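Local atomic coordinates of endo-N-acetyl-beta-D-glucosaminidase (Hypocrea jecorina, PDB entry 4AC1), a protein that hydrolyses the chitobiose core of N-linked glycans as a family 18 endo-beta-N-acetylglucosaminidase and is responsible for deglycosylating the cellulases of its fungus. Residues G250-W255 / W269-I274; I20-L25 / T34-C39. One frame throughout, in Å; residues are numbered along the deposited sequence.

Contact 1: G250-W255 / W269-I274; sequences GGVMGW and WEWAQI. With ZN (zinc ion), chain H.
Trp-271 turns its CG to the far side from the backbone N (chi1 -176°) and sends its indole off the helix straight at the strand, and Val-252, whose CG1 also lies opposite its own N, at 171°, holds that methyl out to meet it. The six-membered ring does the touching. Its far corner, Trp-271 CH2, comes to 3.5 Å from Gly-254 CA and to 4.0 Å from Met-253 C, a close approach to bare backbone. Val-252 CG1 packs against the same corner, 3.9 Å from Trp-271 CH2, and the ring meets all three partners at a slant. Gly-254 makes room for this: a CB there would point at the indole and sit only 2.6 Å from Trp-271 CH2, a clash. The strand is the last of the parallel barrel of the GH18 (beta/alpha)8 fold, paired with strand 4-9 and strand 216-221, and helix 270-279 is the final helix, packed outside it; the axes of 251-255 and 270-274 run nearly antiparallel, at 164°, and approach to 10.5 Å. No hydrogen bond crosses. Leu-5 and Val-7 of strand 4-9 also touch the indole, so it spans two neighbouring strands. Replacing Trp-271 by an alanine is likely to open a gap over Gly-254 and take away the ring that Val-252 CG1 packs on from this helix, since no other side chain of 269-274 reaches the strand. Met-253 points to the inner side of the barrel, where it touches Ile-6, Tyr-8 and Tyr-191. On the outward side of the helix, Glu-270 extends away to a zinc ion, bound through OE2 at 2.1 Å and completed by Glu-267 and four waters. One of those waters also donates to Glu-270 OE1 at 2.6 Å, tying the second carboxylate oxygen into the site.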
loop_
_atom_site.group_PDB
_atom_site.type_symbol
_atom_site.label_atom_id
_atom_site.label_comp_id
_atom_site.label_asym_id
_atom_site.label_seq_id
_atom_site.Cartn_x
_atom_site.Cartn_y
_atom_site.Cartn_z
ATOM N N GLY A 250 -7.113 11.591 -2.398
ATOM C CA GLY A 250 -6.365 10.834 -1.398
ATOM C C GLY A 250 -4.869 10.887 -1.651
ATOM O O GLY A 250 -4.087 10.902 -0.717
ATOM N N GLY A 251 -4.493 10.914 -2.924
ATOM C CA GLY A 251 -3.100 11.018 -3.326
ATOM C C GLY A 251 -2.772 9.971 -4.364
ATOM O O GLY A 251 -3.653 9.529 -5.106
ATOM N N VAL A 252 -1.495 9.600 -4.425
ATOM C CA VAL A 252 -0.982 8.627 -5.387
ATOM C C VAL A 252 -0.071 7.632 -4.677
ATOM O O VAL A 252 0.675 8.016 -3.780
ATOM C CB VAL A 252 -0.176 9.342 -6.534
ATOM C CG1 VAL A 252 0.555 8.325 -7.426
ATOM C CG2 VAL A 252 -1.099 10.198 -7.356
ATOM N N MET A 253 -0.165 6.364 -5.064
ATOM C CA MET A 253 0.814 5.373 -4.646
ATOM C C MET A 253 1.493 4.785 -5.867
ATOM O O MET A 253 0.924 4.760 -6.960
ATOM C CB MET A 253 0.224 4.295 -3.710
ATOM C CG MET A 253 -0.797 3.320 -4.307
ATOM S SD MET A 253 -0.093 2.032 -5.371
ATOM C CE MET A 253 -1.393 0.820 -5.205
ATOM N N GLY A 254 2.732 4.350 -5.671
ATOM C CA GLY A 254 3.517 3.750 -6.742
ATOM C C GLY A 254 3.991 2.348 -6.407
ATOM O O GLY A 254 4.632 2.130 -5.364
ATOM N N TRP A 255 3.688 1.408 -7.300
ATOM C CA TRP A 255 4.230 0.042 -7.259
ATOM C C TRP A 255 5.286 -0.098 -8.371
ATOM O O TRP A 255 4.917 -0.080 -9.547
ATOM C CB TRP A 255 3.123 -1.013 -7.463
ATOM C CG TRP A 255 3.716 -2.363 -7.324
ATOM C CD1 TRP A 255 4.335 -3.096 -8.295
ATOM C CD2 TRP A 255 3.846 -3.112 -6.108
ATOM N NE1 TRP A 255 4.820 -4.266 -7.769
ATOM C CE2 TRP A 255 4.543 -4.298 -6.422
ATOM C CE3 TRP A 255 3.443 -2.894 -4.780
ATOM C CZ2 TRP A 255 4.832 -5.278 -5.460
ATOM C CZ3 TRP A 255 3.734 -3.862 -3.818
ATOM C CH2 TRP A 255 4.415 -5.045 -4.169
ATOM N N TRP A 269 14.271 7.543 -7.543
ATOM C CA TRP A 269 13.611 8.646 -6.826
ATOM C C TRP A 269 13.020 9.706 -7.750
ATOM O O TRP A 269 12.223 10.538 -7.302
ATOM C CB TRP A 269 14.596 9.329 -5.875
ATOM C CG TRP A 269 15.822 9.788 -6.592
ATOM C CD1 TRP A 269 15.963 10.943 -7.297
ATOM C CD2 TRP A 269 17.064 9.084 -6.709
ATOM N NE1 TRP A 269 17.230 11.013 -7.838
ATOM C CE2 TRP A 269 17.927 9.886 -7.493
ATOM C CE3 TRP A 269 17.532 7.853 -6.236
ATOM C CZ2 TRP A 269 19.242 9.504 -7.799
ATOM C CZ3 TRP A 269 18.843 7.479 -6.524
ATOM C CH2 TRP A 269 19.678 8.300 -7.309
ATOM N N GLU A 270 13.398 9.699 -9.032
ATOM C CA GLU A 270 12.882 10.714 -9.940
ATOM C C GLU A 270 11.364 10.634 -10.100
ATOM O O GLU A 270 10.707 11.665 -10.236
ATOM C CB GLU A 270 13.590 10.685 -11.288
ATOM C CG GLU A 270 15.022 11.177 -11.196
ATOM C CD GLU A 270 15.755 11.148 -12.515
ATOM O OE1 GLU A 270 15.229 10.564 -13.478
ATOM O OE2 GLU A 270 16.883 11.704 -12.585
ATOM N N TRP A 271 10.811 9.418 -10.044
ATOM C CA TRP A 271 9.367 9.235 -10.057
ATOM C C TRP A 271 8.701 10.071 -8.958
ATOM O O TRP A 271 7.778 10.825 -9.221
ATOM C CB TRP A 271 9.023 7.752 -9.870
ATOM C CG TRP A 271 7.553 7.441 -9.961
ATOM C CD1 TRP A 271 6.856 7.138 -11.094
ATOM C CD2 TRP A 271 6.611 7.407 -8.882
ATOM N NE1 TRP A 271 5.537 6.913 -10.792
ATOM C CE2 TRP A 271 5.357 7.070 -9.438
ATOM C CE3 TRP A 271 6.703 7.623 -7.499
ATOM C CZ2 TRP A 271 4.204 6.956 -8.662
ATOM C CZ3 TRP A 271 5.550 7.499 -6.727
ATOM C CH2 TRP A 271 4.320 7.157 -7.306
ATOM N N ALA A 272 9.195 9.939 -7.723
ATOM C CA ALA A 272 8.626 10.688 -6.602
ATOM C C ALA A 272 8.760 12.196 -6.758
ATOM O O ALA A 272 7.885 12.925 -6.319
ATOM C CB ALA A 272 9.220 10.222 -5.274
ATOM N N GLN A 273 9.848 12.652 -7.379
ATOM C CA GLN A 273 9.990 14.069 -7.729
ATOM C C GLN A 273 8.906 14.536 -8.709
ATOM O O GLN A 273 8.254 15.547 -8.490
ATOM C CB GLN A 273 11.375 14.335 -8.324
ATOM C CG GLN A 273 12.524 14.147 -7.355
ATOM C CD GLN A 273 13.879 14.329 -7.999
ATOM O OE1 GLN A 273 14.126 13.829 -9.096
ATOM N NE2 GLN A 273 14.780 14.999 -7.297
ATOM N N ILE A 274 8.700 13.769 -9.776
ATOM C CA ILE A 274 7.679 14.093 -10.767
ATOM C C ILE A 274 6.282 14.096 -10.155
ATOM O O ILE A 274 5.488 15.017 -10.375
ATOM C CB ILE A 274 7.767 13.131 -11.984
ATOM C CG1 ILE A 274 9.059 13.415 -12.759
ATOM C CG2 ILE A 274 6.537 13.261 -12.886
ATOM C CD1 ILE A 274 9.269 12.567 -13.975
HETATM ZN ZN ZN H . 18.245 11.621 -14.168
HETATM O O HOH W 1 17.051 10.512 -15.266
HETATM O O HOH W 2 19.689 11.605 -15.693
HETATM O O HOH W 3 19.623 13.004 -13.055
HETATM O O HOH W 4 17.414 13.352 -15.032
#

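Contact 2: I20-L25 / T34-C39; sequences ISMLPL and THLIVC
Leu-36 of strand 35-42 meets Met-22 and Leu-25 with its two methyls, one for each partner. Walking up to it from the start of 34-39, Thr-34 OG1 and His-35 ND1 come first, sharing a hydrogen bond of 2.7 Å, with the imidazole of His-35 turned into the barrel. At Leu-36 a chi1 of -172° swings CG to the side opposite the backbone N and carries the branch outward from the strand. Leu-36 CD2 then meets Leu-25 CD1 at 4.0 Å, the two side chains crossing at about a right angle, while Leu-36 CD1 faces the sulfur of Met-22, 4.3 Å from Met-22 SD. The turn that presents Met-22 is fixed by Ser-21, whose OG accepts from Leu-23 N at 3.1 Å with an N-H...O angle of 157°, a capping bond ahead of the helix. Glu-67 of helix 62-73 holds the same turn from outside, bonding to Ser-21 OG and Met-22 N. This is the first beta-alpha-beta unit of the GH18 barrel, strand 4-9, helix 24-27 and strand 35-42, its short helix packed on the outer face of the strand that follows. Next along that strand, Ile-37 turns inward like His-35, both touching Ile-6 of strand 4-9. Val-38 again faces the outside but stays just beyond contact with 20-25, and Cys-39 returns to the inner side.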
loop_
_atom_site.group_PDB
_atom_site.type_symbol
_atom_site.label_atom_id
_atom_site.label_comp_id
_atom_site.label_asym_id
_atom_site.label_seq_id
_atom_site.Cartn_x
_atom_site.Cartn_y
_atom_site.Cartn_z
ATOM N N ILE A 20 19.299 -1.809 -1.404
ATOM C CA ILE A 20 18.854 -0.608 -2.100
ATOM C C ILE A 20 18.427 0.388 -1.031
ATOM O O ILE A 20 17.558 0.086 -0.214
ATOM C CB ILE A 20 17.690 -0.941 -3.059
ATOM C CG1 ILE A 20 18.205 -1.835 -4.194
ATOM C CG2 ILE A 20 17.064 0.340 -3.639
ATOM C CD1 ILE A 20 17.129 -2.554 -4.954
ATOM N N SER A 21 19.060 1.554 -1.003
ATOM C CA SER A 21 18.718 2.554 -0.017
ATOM C C SER A 21 17.365 3.180 -0.334
ATOM O O SER A 21 17.079 3.502 -1.498
ATOM C CB SER A 21 19.777 3.653 0.022
ATOM O OG SER A 21 19.474 4.574 1.050
ATOM N N MET A 22 16.555 3.369 0.713
ATOM C CA MET A 22 15.316 4.125 0.599
ATOM C C MET A 22 15.531 5.619 0.812
ATOM O O MET A 22 14.624 6.412 0.549
ATOM C CB MET A 22 14.248 3.609 1.561
ATOM C CG MET A 22 14.621 3.729 3.036
ATOM S SD MET A 22 13.394 3.027 4.163
ATOM C CE MET A 22 13.599 1.256 3.903
ATOM N N LEU A 23 16.725 6.005 1.258
ATOM C CA LEU A 23 16.970 7.381 1.692
ATOM C C LEU A 23 16.947 8.471 0.609
ATOM O O LEU A 23 16.650 9.622 0.939
ATOM C CB LEU A 23 18.240 7.497 2.554
ATOM C CG LEU A 23 18.251 6.595 3.798
ATOM C CD1 LEU A 23 19.606 6.670 4.462
ATOM C CD2 LEU A 23 17.138 6.951 4.772
ATOM N N PRO A 24 17.231 8.129 -0.673
ATOM C CA PRO A 24 17.112 9.198 -1.675
ATOM C C PRO A 24 15.722 9.825 -1.719
ATOM O O PRO A 24 15.579 10.970 -2.119
ATOM C CB PRO A 24 17.423 8.476 -2.983
ATOM C CG PRO A 24 18.404 7.414 -2.566
ATOM C CD PRO A 24 17.833 6.909 -1.258
ATOM N N LEU A 25 14.708 9.089 -1.273
ATOM C CA LEU A 25 13.348 9.609 -1.223
ATOM C C LEU A 25 13.177 10.780 -0.265
ATOM O O LEU A 25 12.207 11.542 -0.390
ATOM C CB LEU A 25 12.361 8.494 -0.859
ATOM C CG LEU A 25 12.123 7.482 -1.973
ATOM C CD1 LEU A 25 11.431 6.258 -1.421
ATOM C CD2 LEU A 25 11.306 8.106 -3.116
ATOM N N THR A 34 4.961 10.970 1.824
ATOM C CA THR A 34 4.264 10.899 3.107
ATOM C C THR A 34 4.324 9.511 3.745
ATOM O O THR A 34 4.309 9.407 4.961
ATOM C CB THR A 34 2.816 11.379 2.997
ATOM O OG1 THR A 34 2.122 10.560 2.055
ATOM C CG2 THR A 34 2.762 12.829 2.537
ATOM N N HIS A 35 4.389 8.454 2.928
ATOM C CA HIS A 35 4.340 7.084 3.428
ATOM C C HIS A 35 5.266 6.183 2.643
ATOM O O HIS A 35 5.271 6.242 1.409
ATOM C CB HIS A 35 2.909 6.534 3.312
ATOM C CG HIS A 35 1.913 7.318 4.094
ATOM N ND1 HIS A 35 1.360 8.490 3.624
ATOM C CD2 HIS A 35 1.431 7.142 5.346
ATOM C CE1 HIS A 35 0.561 8.992 4.549
ATOM N NE2 HIS A 35 0.595 8.195 5.604
ATOM N N LEU A 36 5.992 5.314 3.344
ATOM C CA LEU A 36 6.829 4.297 2.730
ATOM C C LEU A 36 6.285 2.964 3.237
ATOM O O LEU A 36 6.224 2.759 4.467
ATOM C CB LEU A 36 8.300 4.488 3.133
ATOM C CG LEU A 36 9.410 3.646 2.470
ATOM C CD1 LEU A 36 9.414 2.183 2.910
ATOM C CD2 LEU A 36 9.425 3.763 0.934
ATOM N N ILE A 37 5.885 2.077 2.321
ATOM C CA ILE A 37 5.289 0.793 2.689
ATOM C C ILE A 37 6.280 -0.343 2.406
ATOM O O ILE A 37 6.538 -0.690 1.246
ATOM C CB ILE A 37 3.916 0.550 1.987
ATOM C CG1 ILE A 37 2.957 1.720 2.268
ATOM C CG2 ILE A 37 3.308 -0.775 2.472
ATOM C CD1 ILE A 37 1.567 1.574 1.663
ATOM N N VAL A 38 6.855 -0.881 3.484
ATOM C CA VAL A 38 7.785 -2.013 3.418
ATOM C C VAL A 38 6.958 -3.277 3.192
ATOM O O VAL A 38 5.991 -3.532 3.912
ATOM C CB VAL A 38 8.616 -2.130 4.714
ATOM C CG1 VAL A 38 9.510 -3.382 4.700
ATOM C CG2 VAL A 38 9.463 -0.869 4.892
ATOM N N CYS A 39 7.344 -4.067 2.197
ATOM C CA CYS A 39 6.529 -5.200 1.769
ATOM C C CYS A 39 7.389 -6.242 1.040
ATOM O O CYS A 39 8.534 -5.950 0.715
ATOM C CB CYS A 39 5.386 -4.711 0.863
ATOM S SG CYS A 39 5.893 -3.868 -0.665
#

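Overall arrangement
Both contacts are buried packings on the outside of one barrel, their centres 11 Å apart, and strand 4-9 runs between strands 251-255 and 35-42, so they lie on either side of it. Contact 1 packs a helix on a strand and relies on one aromatic ring against backbone and a valine methyl; contact 2 packs a turn and the helix after it, spreading its apolar meeting over aliphatic groups and a sulfur. Polar chemistry lies at the margins of each: a zinc site in contact 1, a capped turn in contact 2. They also touch directly: Trp-269 CE3 lies 3.3 Å from Pro-24 CB, and Ala-272 CB 3.7 Å from Leu-25 CD2, the latter pair joining the first and last helices of the fold.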